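Local atomic coordinates of metal-dependent hydrolase (Lactobacillus plantarum, PDB entry 2F6K), a protein that probably acts as a metal-dependent decarboxylase of the amidohydrolase superfamily, removing carbon dioxide from aminocarboxymuconate semialdehyde, an intermediate of tryptophan breakdown. Residues A[197-210]-A[235-248]. Numbering follows the deposited sequence.
Sequences PNIKVIIPHAGAFL and HVYFDVAGAVLPRQ
Neighbouring parallel strands of a TIM-type barrel, 200-203 and 237-239, pair here through Ile202 with Tyr237 and Ile203 with Phe238, and their C-terminal ends lead to the manganese site through His205 and Asp239. The backbone bonds alternate as parallel pairing requires: Tyr237 N reaches Val201 O at 2.7 Å, the Tyr237 carbonyl then accepts from Ile203 N at 2.8 Å, and a weak bond from Asp239 N to Ile203 O ends the series.

Side chains of the two bridged pairs leave on opposite faces. Ile202 CG1 packs on Tyr237 CB, while CG2, anti to the backbone N of Ile202, lies 4.0 Å from Asp239 N. On the other face Ile203 CD1 meets Val236 CG2, and Ile203 CB sits 3.9 Å from CD1 of the Phe238 ring, which also borders Gly207; helix 171-189 covers Ile203 through Thr180 and Phe184.

At the C-terminal ends of the two strands, Asp239 ties segment 235-248 to segment 197-210. CG of Asp239 lies between its backbone N and carbonyl carbon (chi1 78°), which brings OD2 within 2.9 Å of His205 N. Ala241 N meets the same OD2 from the opposite face of the carboxylate, closing an Asx turn with a nearly straight bond (175°), so two amides fix this oxygen. OD1 accepts from ND1 of the metal ligand His7, making Asp239 a second-shell residue placed to orient that imidazole. Ala206 N adds a bond to Asp239 O at 2.9 Å. The side chain of His205, its ring edge met in plane by Ala241 O, is about 5 Å from the manganese at its nearest, and His205 NE2 makes a weak hydrogen bond with OD2 of the metal ligand Asp266. Metal-site residues gathered at the C-terminal ends of the barrel strands are characteristic of the TIM-barrel amidohydrolase superfamily.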
ATOM      1  N   PRO A 197       1.021  32.744  -6.470  1.00 35.34           N
ATOM      2  CA  PRO A 197       2.310  33.335  -6.841  1.00 34.50           C
ATOM      3  C   PRO A 197       3.011  34.104  -5.732  1.00 34.32           C
ATOM      4  O   PRO A 197       4.233  34.236  -5.740  1.00 38.01           O
ATOM      5  CB  PRO A 197       1.939  34.244  -8.007  1.00 32.78           C
ATOM      6  CG  PRO A 197       0.605  34.755  -7.582  1.00 34.66           C
ATOM      7  CD  PRO A 197      -0.081  33.481  -7.123  1.00 34.72           C
ATOM      8  N   ASN A 198       2.237  34.598  -4.777  1.00 33.57           N
ATOM      9  CA  ASN A 198       2.780  35.388  -3.684  1.00 33.53           C
ATOM     10  C   ASN A 198       3.428  34.588  -2.575  1.00 34.39           C
ATOM     11  O   ASN A 198       4.171  35.141  -1.761  1.00 35.56           O
ATOM     12  CB  ASN A 198       1.679  36.284  -3.123  1.00 32.20           C
ATOM     13  CG  ASN A 198       1.054  37.144  -4.196  1.00 36.30           C
ATOM     14  OD1 ASN A 198       1.745  37.954  -4.822  1.00 35.75           O
ATOM     15  ND2 ASN A 198      -0.247  36.962  -4.437  1.00 34.18           N
ATOM     16  N   ILE A 199       3.147  33.291  -2.527  1.00 32.82           N
ATOM     17  CA  ILE A 199       3.749  32.456  -1.503  1.00 32.97           C
ATOM     18  C   ILE A 199       5.185  32.186  -1.903  1.00 33.17           C
ATOM     19  O   ILE A 199       5.479  31.991  -3.079  1.00 31.83           O
ATOM     20  CB  ILE A 199       3.027  31.109  -1.367  1.00 32.81           C
ATOM     21  CG1 ILE A 199       1.579  31.343  -0.922  1.00 31.45           C
ATOM     22  CG2 ILE A 199       3.778  30.222  -0.370  1.00 31.51           C
ATOM     23  CD1 ILE A 199       0.756  30.079  -0.810  1.00 21.64           C
ATOM     24  N   LYS A 200       6.078  32.190  -0.923  1.00 32.64           N
ATOM     25  CA  LYS A 200       7.486  31.926  -1.178  1.00 31.71           C
ATOM     26  C   LYS A 200       7.757  30.541  -0.622  1.00 31.07           C
ATOM     27  O   LYS A 200       7.900  30.356   0.587  1.00 30.63           O
ATOM     28  CB  LYS A 200       8.343  32.964  -0.474  1.00 33.85           C
ATOM     29  CG  LYS A 200       8.051  34.376  -0.932  1.00 37.86           C
ATOM     30  CD  LYS A 200       8.445  35.390   0.128  1.00 43.56           C
ATOM     31  CE  LYS A 200       8.188  36.794  -0.366  1.00 48.78           C
ATOM     32  NZ  LYS A 200       6.818  36.911  -0.961  1.00 53.28           N
ATOM     33  N   VAL A 201       7.813  29.570  -1.526  1.00 29.04           N
ATOM     34  CA  VAL A 201       8.027  28.180  -1.168  1.00 27.66           C
ATOM     35  C   VAL A 201       9.487  27.758  -1.105  1.00 27.42           C
ATOM     36  O   VAL A 201      10.223  27.851  -2.084  1.00 27.75           O
ATOM     37  CB  VAL A 201       7.289  27.273  -2.172  1.00 26.21           C
ATOM     38  CG1 VAL A 201       7.533  25.808  -1.860  1.00 25.99           C
ATOM     39  CG2 VAL A 201       5.813  27.594  -2.143  1.00 28.63           C
ATOM     40  N   ILE A 202       9.903  27.291   0.064  1.00 27.78           N
ATOM     41  CA  ILE A 202      11.264  26.801   0.247  1.00 26.57           C
ATOM     42  C   ILE A 202      11.227  25.267   0.136  1.00 27.97           C
ATOM     43  O   ILE A 202      10.563  24.601   0.938  1.00 29.15           O
ATOM     44  CB  ILE A 202      11.810  27.154   1.650  1.00 26.76           C
ATOM     45  CG1 ILE A 202      11.845  28.674   1.844  1.00 27.27           C
ATOM     46  CG2 ILE A 202      13.200  26.548   1.834  1.00 24.08           C
ATOM     47  CD1 ILE A 202      12.269  29.101   3.257  1.00 18.15           C
ATOM     48  N   ILE A 203      11.910  24.713  -0.861  1.00 27.02           N
ATOM     49  CA  ILE A 203      11.971  23.261  -1.025  1.00 25.67           C
ATOM     50  C   ILE A 203      13.314  22.820  -0.418  1.00 26.98           C
ATOM     51  O   ILE A 203      14.381  23.237  -0.864  1.00 27.18           O
ATOM     52  CB  ILE A 203      11.858  22.880  -2.511  1.00 24.34           C
ATOM     53  CG1 ILE A 203      10.474  23.294  -3.030  1.00 26.26           C
ATOM     54  CG2 ILE A 203      12.053  21.387  -2.689  1.00 25.00           C
ATOM     55  CD1 ILE A 203      10.264  23.063  -4.500  1.00 26.36           C
ATOM     56  N   PRO A 204      13.269  21.970   0.617  1.00 26.76           N
ATOM     57  CA  PRO A 204      14.453  21.468   1.322  1.00 28.07           C
ATOM     58  C   PRO A 204      15.399  20.534   0.581  1.00 30.37           C
ATOM     59  O   PRO A 204      15.053  19.967  -0.464  1.00 31.05           O
ATOM     60  CB  PRO A 204      13.846  20.787   2.542  1.00 28.96           C
ATOM     61  CG  PRO A 204      12.617  20.165   1.960  1.00 27.59           C
ATOM     62  CD  PRO A 204      12.053  21.283   1.098  1.00 29.16           C
ATOM     63  N   HIS A 205      16.597  20.395   1.148  1.00 29.48           N
ATOM     64  CA  HIS A 205      17.639  19.507   0.636  1.00 27.32           C
ATOM     65  C   HIS A 205      17.990  19.692  -0.838  1.00 28.53           C
ATOM     66  O   HIS A 205      18.063  18.723  -1.603  1.00 25.70           O
ATOM     67  CB  HIS A 205      17.235  18.053   0.899  1.00 27.46           C
ATOM     68  CG  HIS A 205      16.865  17.781   2.325  1.00 29.51           C
ATOM     69  ND1 HIS A 205      15.627  17.302   2.696  1.00 31.04           N
ATOM     70  CD2 HIS A 205      17.567  17.934   3.473  1.00 29.13           C
ATOM     71  CE1 HIS A 205      15.579  17.174   4.011  1.00 28.19           C
ATOM     72  NE2 HIS A 205      16.744  17.551   4.507  1.00 30.25           N
ATOM     73  N   ALA A 206      18.206  20.941  -1.235  1.00 28.73           N
ATOM     74  CA  ALA A 206      18.579  21.249  -2.611  1.00 27.88           C
ATOM     75  C   ALA A 206      17.637  20.690  -3.679  1.00 27.76           C
ATOM     76  O   ALA A 206      18.073  20.336  -4.778  1.00 29.63           O
ATOM     77  CB  ALA A 206      19.997  20.771  -2.866  1.00 23.33           C
ATOM     78  N   GLY A 207      16.350  20.604  -3.356  1.00 26.98           N
ATOM     79  CA  GLY A 207      15.376  20.125  -4.327  1.00 26.09           C
ATOM     80  C   GLY A 207      15.249  18.629  -4.503  1.00 25.66           C
ATOM     81  O   GLY A 207      14.623  18.169  -5.464  1.00 21.87           O
ATOM     82  N   ALA A 208      15.831  17.872  -3.576  1.00 25.48           N
ATOM     83  CA  ALA A 208      15.790  16.417  -3.626  1.00 25.51           C
ATOM     84  C   ALA A 208      16.165  15.929  -5.026  1.00 25.62           C
ATOM     85  O   ALA A 208      17.293  16.142  -5.465  1.00 31.41           O
ATOM     86  CB  ALA A 208      14.404  15.919  -3.230  1.00 24.80           C
ATOM     87  N   PHE A 209      15.229  15.301  -5.730  1.00 24.73           N
ATOM     88  CA  PHE A 209      15.492  14.780  -7.075  1.00 24.67           C
ATOM     89  C   PHE A 209      15.085  15.709  -8.214  1.00 26.48           C
ATOM     90  O   PHE A 209      15.187  15.330  -9.389  1.00 28.07           O
ATOM     91  CB  PHE A 209      14.770  13.444  -7.275  1.00 26.16           C
ATOM     92  CG  PHE A 209      15.260  12.339  -6.377  1.00 29.31           C
ATOM     93  CD1 PHE A 209      14.371  11.385  -5.894  1.00 22.74           C
ATOM     94  CD2 PHE A 209      16.601  12.267  -5.998  1.00 30.04           C
ATOM     95  CE1 PHE A 209      14.801  10.378  -5.044  1.00 28.03           C
ATOM     96  CE2 PHE A 209      17.043  11.260  -5.146  1.00 31.28           C
ATOM     97  CZ  PHE A 209      16.137  10.311  -4.665  1.00 26.73           C
ATOM     98  N   LEU A 210      14.614  16.911  -7.891  1.00 26.10           N
ATOM     99  CA  LEU A 210      14.201  17.830  -8.945  1.00 28.25           C
ATOM    100  C   LEU A 210      15.314  18.068  -9.976  1.00 28.47           C
ATOM    101  O   LEU A 210      15.045  18.153 -11.174  1.00 29.08           O
ATOM    102  CB  LEU A 210      13.735  19.160  -8.342  1.00 28.87           C
ATOM    103  CG  LEU A 210      12.549  19.039  -7.377  1.00 32.26           C
ATOM    104  CD1 LEU A 210      11.969  20.424  -7.080  1.00 27.81           C
ATOM    105  CD2 LEU A 210      11.486  18.136  -7.992  1.00 29.76           C
ATOM    106  N   HIS A 235      11.251  30.452  -9.642  1.00 35.39           N
ATOM    107  CA  HIS A 235      10.317  31.081  -8.720  1.00 34.86           C
ATOM    108  C   HIS A 235      10.396  30.661  -7.259  1.00 34.49           C
ATOM    109  O   HIS A 235      10.203  31.488  -6.370  1.00 36.91           O
ATOM    110  CB  HIS A 235       8.897  30.862  -9.241  1.00 37.39           C
ATOM    111  CG  HIS A 235       7.837  31.524  -8.416  1.00 40.60           C
ATOM    112  ND1 HIS A 235       6.877  30.808  -7.730  1.00 42.28           N
ATOM    113  CD2 HIS A 235       7.552  32.831  -8.210  1.00 40.13           C
ATOM    114  CE1 HIS A 235       6.043  31.648  -7.143  1.00 39.61           C
ATOM    115  NE2 HIS A 235       6.429  32.880  -7.419  1.00 41.11           N
ATOM    116  N   VAL A 236      10.667  29.388  -6.997  1.00 33.18           N
ATOM    117  CA  VAL A 236      10.741  28.921  -5.622  1.00 29.92           C
ATOM    118  C   VAL A 236      12.122  29.094  -5.004  1.00 30.44           C
ATOM    119  O   VAL A 236      13.044  29.603  -5.639  1.00 31.35           O
ATOM    120  CB  VAL A 236      10.351  27.439  -5.514  1.00 31.82           C
ATOM    121  CG1 VAL A 236       9.028  27.197  -6.240  1.00 31.92           C
ATOM    122  CG2 VAL A 236      11.449  26.572  -6.076  1.00 25.70           C
ATOM    123  N   TYR A 237      12.247  28.678  -3.748  1.00 29.70           N
ATOM    124  CA  TYR A 237      13.505  28.756  -3.025  1.00 30.37           C
ATOM    125  C   TYR A 237      13.988  27.354  -2.666  1.00 30.45           C
ATOM    126  O   TYR A 237      13.231  26.381  -2.752  1.00 31.91           O
ATOM    127  CB  TYR A 237      13.339  29.575  -1.748  1.00 30.69           C
ATOM    128  CG  TYR A 237      13.167  31.048  -1.988  1.00 33.41           C
ATOM    129  CD1 TYR A 237      12.003  31.551  -2.579  1.00 35.36           C
ATOM    130  CD2 TYR A 237      14.167  31.949  -1.628  1.00 34.49           C
ATOM    131  CE1 TYR A 237      11.841  32.916  -2.803  1.00 34.14           C
ATOM    132  CE2 TYR A 237      14.018  33.314  -1.847  1.00 37.70           C
ATOM    133  CZ  TYR A 237      12.853  33.791  -2.433  1.00 39.70           C
ATOM    134  OH  TYR A 237      12.708  35.144  -2.632  1.00 46.22           O
ATOM    135  N   PHE A 238      15.243  27.261  -2.244  1.00 28.18           N
ATOM    136  CA  PHE A 238      15.828  25.984  -1.870  1.00 26.82           C
ATOM    137  C   PHE A 238      16.795  26.151  -0.713  1.00 27.37           C
ATOM    138  O   PHE A 238      17.626  27.062  -0.731  1.00 26.86           O
ATOM    139  CB  PHE A 238      16.626  25.402  -3.042  1.00 25.52           C
ATOM    140  CG  PHE A 238      15.816  25.155  -4.279  1.00 26.27           C
ATOM    141  CD1 PHE A 238      15.059  23.994  -4.413  1.00 24.66           C
ATOM    142  CD2 PHE A 238      15.803  26.091  -5.310  1.00 26.11           C
ATOM    143  CE1 PHE A 238      14.299  23.768  -5.559  1.00 22.27           C
ATOM    144  CE2 PHE A 238      15.050  25.880  -6.455  1.00 24.67           C
ATOM    145  CZ  PHE A 238      14.295  24.718  -6.583  1.00 25.18           C
ATOM    146  N   ASP A 239      16.697  25.301   0.304  1.00 27.70           N
ATOM    147  CA  ASP A 239      17.683  25.379   1.370  1.00 27.91           C
ATOM    148  C   ASP A 239      18.723  24.360   0.895  1.00 29.54           C
ATOM    149  O   ASP A 239      18.459  23.624  -0.057  1.00 29.49           O
ATOM    150  CB  ASP A 239      17.067  25.040   2.737  1.00 29.86           C
ATOM    151  CG  ASP A 239      16.875  23.555   2.976  1.00 33.58           C
ATOM    152  OD1 ASP A 239      15.917  23.219   3.705  1.00 29.77           O
ATOM    153  OD2 ASP A 239      17.670  22.729   2.482  1.00 35.31           O
ATOM    154  N   VAL A 240      19.902  24.316   1.499  1.00 29.93           N
ATOM    155  CA  VAL A 240      20.906  23.364   1.032  1.00 29.65           C
ATOM    156  C   VAL A 240      21.442  22.441   2.115  1.00 30.56           C
ATOM    157  O   VAL A 240      22.651  22.205   2.205  1.00 31.55           O
ATOM    158  CB  VAL A 240      22.109  24.085   0.359  1.00 30.83           C
ATOM    159  CG1 VAL A 240      21.637  24.862  -0.853  1.00 31.57           C
ATOM    160  CG2 VAL A 240      22.801  25.005   1.354  1.00 26.30           C
ATOM    161  N   ALA A 241      20.545  21.924   2.946  1.00 29.17           N
ATOM    162  CA  ALA A 241      20.948  21.000   3.993  1.00 28.40           C
ATOM    163  C   ALA A 241      21.243  19.644   3.333  1.00 28.74           C
ATOM    164  O   ALA A 241      20.725  19.347   2.254  1.00 31.41           O
ATOM    165  CB  ALA A 241      19.828  20.859   5.024  1.00 25.49           C
ATOM    166  N   GLY A 242      22.083  18.829   3.967  1.00 29.84           N
ATOM    167  CA  GLY A 242      22.393  17.520   3.412  1.00 28.52           C
ATOM    168  C   GLY A 242      23.670  17.446   2.598  1.00 29.69           C
ATOM    169  O   GLY A 242      24.451  18.401   2.551  1.00 30.31           O
ATOM    170  N   ALA A 243      23.872  16.304   1.945  1.00 29.25           N
ATOM    171  CA  ALA A 243      25.061  16.062   1.127  1.00 29.69           C
ATOM    172  C   ALA A 243      24.923  16.694  -0.257  1.00 28.80           C
ATOM    173  O   ALA A 243      24.930  16.004  -1.279  1.00 29.66           O
ATOM    174  CB  ALA A 243      25.291  14.562   0.998  1.00 28.07           C
ATOM    175  N   VAL A 244      24.822  18.015  -0.279  1.00 29.35           N
ATOM    176  CA  VAL A 244      24.652  18.761  -1.517  1.00 28.23           C
ATOM    177  C   VAL A 244      25.877  18.829  -2.420  1.00 28.20           C
ATOM    178  O   VAL A 244      25.754  19.158  -3.601  1.00 27.38           O
ATOM    179  CB  VAL A 244      24.209  20.193  -1.216  1.00 28.80           C
ATOM    180  CG1 VAL A 244      22.960  20.172  -0.342  1.00 27.29           C
ATOM    181  CG2 VAL A 244      25.343  20.948  -0.541  1.00 27.68           C
ATOM    182  N   LEU A 245      27.054  18.541  -1.878  1.00 26.99           N
ATOM    183  CA  LEU A 245      28.269  18.579  -2.686  1.00 29.60           C
ATOM    184  C   LEU A 245      28.774  17.158  -2.856  1.00 30.17           C
ATOM    185  O   LEU A 245      28.557  16.314  -1.993  1.00 31.69           O
ATOM    186  CB  LEU A 245      29.342  19.443  -2.014  1.00 29.84           C
ATOM    187  CG  LEU A 245      29.052  20.938  -1.795  1.00 30.68           C
ATOM    188  CD1 LEU A 245      30.180  21.563  -0.979  1.00 30.39           C
ATOM    189  CD2 LEU A 245      28.903  21.649  -3.142  1.00 30.13           C
ATOM    190  N   PRO A 246      29.486  16.879  -3.955  1.00 30.55           N
ATOM    191  CA  PRO A 246      29.844  17.801  -5.038  1.00 30.62           C
ATOM    192  C   PRO A 246      28.917  17.743  -6.253  1.00 31.12           C
ATOM    193  O   PRO A 246      29.174  18.398  -7.264  1.00 28.60           O
ATOM    194  CB  PRO A 246      31.244  17.343  -5.395  1.00 30.24           C
ATOM    195  CG  PRO A 246      31.071  15.853  -5.343  1.00 30.64           C
ATOM    196  CD  PRO A 246      30.251  15.626  -4.072  1.00 28.86           C
ATOM    197  N   ARG A 247      27.839  16.975  -6.159  1.00 30.78           N
ATOM    198  CA  ARG A 247      26.943  16.846  -7.298  1.00 30.68           C
ATOM    199  C   ARG A 247      25.594  17.560  -7.257  1.00 31.60           C
ATOM    200  O   ARG A 247      25.269  18.317  -8.170  1.00 33.12           O
ATOM    201  CB  ARG A 247      26.727  15.362  -7.599  1.00 30.41           C
ATOM    202  CG  ARG A 247      27.902  14.694  -8.322  1.00 28.74           C
ATOM    203  CD  ARG A 247      27.825  13.175  -8.199  1.00 28.61           C
ATOM    204  NE  ARG A 247      28.429  12.716  -6.950  1.00 26.74           N
ATOM    205  CZ  ARG A 247      29.738  12.571  -6.776  1.00 30.96           C
ATOM    206  NH1 ARG A 247      30.562  12.841  -7.776  1.00 31.15           N
ATOM    207  NH2 ARG A 247      30.230  12.180  -5.607  1.00 27.80           N
ATOM    208  N   GLN A 248      24.817  17.321  -6.206  1.00 31.21           N
ATOM    209  CA  GLN A 248      23.483  17.903  -6.085  1.00 30.84           C
ATOM    210  C   GLN A 248      23.374  19.418  -6.253  1.00 30.84           C
ATOM    211  O   GLN A 248      22.730  19.889  -7.187  1.00 29.43           O
ATOM    212  CB  GLN A 248      22.852  17.508  -4.753  1.00 33.76           C
ATOM    213  CG  GLN A 248      21.341  17.679  -4.740  1.00 34.51           C
ATOM    214  CD  GLN A 248      20.739  17.451  -3.373  1.00 34.79           C
ATOM    215  OE1 GLN A 248      19.547  17.180  -3.247  1.00 36.79           O
ATOM    216  NE2 GLN A 248      21.563  17.564  -2.336  1.00 37.90           N
TER
HETATM  217  O   HOH W   1       7.779  30.457  -4.275  1.00 60.29           O
HETATM  218  O   HOH W   2      20.511  17.147   0.315  1.00 36.20           O